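Local coordinates for protein beta-galactosidase (PDB 3TTY) that hydrolyses terminal beta-galactosidic bonds as a TIM-barrel glycoside hydrolase and binds galactose in a pocket of that barrel, at residues 38-43 and 67-72. Sequence-based numbering, arbitrary orientation.
Sequences DVATVN and ERLTKE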
loop_
_atom_site.group_PDB
_atom_site.type_symbol
_atom_site.label_atom_id
_atom_site.label_comp_id
_atom_site.label_asym_id
_atom_site.label_seq_id
_atom_site.Cartn_x
_atom_site.Cartn_y
_atom_site.Cartn_z
ATOM N N ASP A 38 -1.609 44.680 -5.837
ATOM C CA ASP A 38 -2.366 45.655 -5.059
ATOM C C ASP A 38 -3.226 45.050 -3.930
ATOM O O ASP A 38 -4.004 45.761 -3.274
ATOM C CB ASP A 38 -3.207 46.561 -5.981
ATOM C CG ASP A 38 -4.042 45.774 -6.991
ATOM O OD1 ASP A 38 -4.226 44.548 -6.810
ATOM O OD2 ASP A 38 -4.526 46.388 -7.968
ATOM N N VAL A 39 -3.088 43.746 -3.704
ATOM C CA VAL A 39 -3.757 43.113 -2.568
ATOM C C VAL A 39 -2.844 42.140 -1.817
ATOM O O VAL A 39 -2.093 41.383 -2.415
ATOM C CB VAL A 39 -5.074 42.425 -2.987
ATOM C CG1 VAL A 39 -4.809 41.235 -3.887
ATOM C CG2 VAL A 39 -5.872 42.020 -1.759
ATOM N N ALA A 40 -2.905 42.185 -0.496
ATOM C CA ALA A 40 -2.118 41.291 0.331
ATOM C C ALA A 40 -3.050 40.547 1.276
ATOM O O ALA A 40 -3.937 41.154 1.889
ATOM C CB ALA A 40 -1.047 42.074 1.125
ATOM N N THR A 41 -2.859 39.234 1.373
ATOM C CA THR A 41 -3.607 38.396 2.302
ATOM C C THR A 41 -2.671 38.099 3.461
ATOM O O THR A 41 -1.753 37.299 3.337
ATOM C CB THR A 41 -4.027 37.060 1.639
ATOM O OG1 THR A 41 -4.885 37.317 0.518
ATOM C CG2 THR A 41 -4.741 36.144 2.638
ATOM N N VAL A 42 -2.892 38.752 4.592
ATOM C CA VAL A 42 -1.922 38.704 5.679
ATOM C C VAL A 42 -2.498 38.065 6.931
ATOM O O VAL A 42 -3.715 37.890 7.049
ATOM C CB VAL A 42 -1.424 40.112 6.026
ATOM C CG1 VAL A 42 -0.913 40.808 4.764
ATOM C CG2 VAL A 42 -2.551 40.909 6.660
ATOM N N ASN A 43 -1.609 37.695 7.848
ATOM C CA ASN A 43 -1.990 37.123 9.141
ATOM C C ASN A 43 -2.716 35.774 9.075
ATOM O O ASN A 43 -3.547 35.473 9.945
ATOM C CB ASN A 43 -2.857 38.108 9.916
ATOM C CG ASN A 43 -2.953 37.765 11.393
ATOM O OD1 ASN A 43 -1.934 37.533 12.066
ATOM N ND2 ASN A 43 -4.182 37.718 11.905
ATOM N N GLU A 67 0.061 49.164 8.333
ATOM C CA GLU A 67 0.391 50.556 8.076
ATOM C C GLU A 67 1.304 50.663 6.863
ATOM O O GLU A 67 1.044 51.443 5.953
ATOM C CB GLU A 67 1.027 51.193 9.317
ATOM C CG GLU A 67 1.226 52.702 9.233
ATOM C CD GLU A 67 -0.057 53.455 8.902
ATOM O OE1 GLU A 67 -1.163 52.919 9.169
ATOM O OE2 GLU A 67 0.046 54.584 8.367
ATOM N N ARG A 68 2.355 49.852 6.833
ATOM C CA ARG A 68 3.306 49.904 5.731
ATOM C C ARG A 68 2.655 49.688 4.368
ATOM O O ARG A 68 2.947 50.406 3.411
ATOM C CB ARG A 68 4.442 48.898 5.922
ATOM C CG ARG A 68 5.516 49.014 4.820
ATOM C CD ARG A 68 6.167 50.401 4.861
ATOM N NE ARG A 68 7.082 50.661 3.745
ATOM C CZ ARG A 68 6.713 51.154 2.563
ATOM N NH1 ARG A 68 5.437 51.440 2.312
ATOM N NH2 ARG A 68 7.627 51.362 1.627
ATOM N N LEU A 69 1.790 48.682 4.288
ATOM C CA LEU A 69 1.051 48.385 3.070
ATOM C C LEU A 69 0.079 49.506 2.709
ATOM O O LEU A 69 -0.104 49.844 1.535
ATOM C CB LEU A 69 0.273 47.078 3.239
ATOM C CG LEU A 69 1.108 45.792 3.297
ATOM C CD1 LEU A 69 0.287 44.676 3.929
ATOM C CD2 LEU A 69 1.570 45.398 1.907
ATOM N N THR A 70 -0.565 50.066 3.723
ATOM C CA THR A 70 -1.491 51.166 3.515
ATOM C C THR A 70 -0.759 52.346 2.864
ATOM O O THR A 70 -1.319 53.040 2.023
ATOM C CB THR A 70 -2.148 51.588 4.842
ATOM O OG1 THR A 70 -2.959 50.512 5.321
ATOM C CG2 THR A 70 -3.030 52.816 4.643
ATOM N N LYS A 71 0.502 52.545 3.243
ATOM C CA LYS A 71 1.336 53.580 2.642
ATOM C C LYS A 71 1.464 53.399 1.124
ATOM O O LYS A 71 1.489 54.377 0.376
ATOM C CB LYS A 71 2.709 53.606 3.315
ATOM C CG LYS A 71 3.402 54.949 3.282
ATOM C CD LYS A 71 4.449 55.071 4.396
ATOM C CE LYS A 71 5.576 54.041 4.251
ATOM N NZ LYS A 71 6.552 54.066 5.400
ATOM N N GLU A 72 1.523 52.149 0.671
ATOM C CA GLU A 72 1.560 51.848 -0.762
ATOM C C GLU A 72 0.163 51.741 -1.354
ATOM O O GLU A 72 0.010 51.381 -2.515
ATOM C CB GLU A 72 2.288 50.528 -1.019
ATOM C CG GLU A 72 3.699 50.508 -0.513
ATOM C CD GLU A 72 4.477 51.684 -1.030
ATOM O OE1 GLU A 72 4.358 51.985 -2.231
ATOM O OE2 GLU A 72 5.184 52.324 -0.236
#
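One methyl group of L69 carries the whole contact: CD1 lies 4.1 Å from A40 CB and 4.1 Å from V42 CG1, so it bridges two side chains that stand on the outer face of strand 39-42. The strand alternates, with A40 and V42 directed at the helix while V39 and T41, the alternate residues, point the other way, into the barrel, where both touch M343. L69 and V42 meet tip to tip. In L69, CG is anti to the carbonyl carbon (chi1 -70°), which carries the branched end off the helix toward the strand. A40 offers just its CB to that methyl. All three residues are buried, yet the interface is small, about 82 Å² in total, and entirely apolar; the closest CA atoms, those of A40 and L69, are still 8.2 Å apart.

Away from the strand the helix opens to solvent at E67 and K71, while R68 and E72, partly exposed, turn toward helix 22-35. R68 NH1 forms a salt bridge with E72 OE2 at 2.7 Å, with an N-H...O angle of 163°. That oxygen sits in the guanidinium plane and uses its anti lone pair. A second salt bridge, from R68 NE to E26, ties this residue to helix 22-35.

Strand 39-42 and helix 60-71 are the second strand and a following helix of the beta/alpha barrel, and a bound galactose lies about 12 Å from the V42 side chain. Around this small apolar cluster, L69 also touches L76 of strand 75-79, next in the barrel, and M29 of helix 22-35, which flanks helix 60-71.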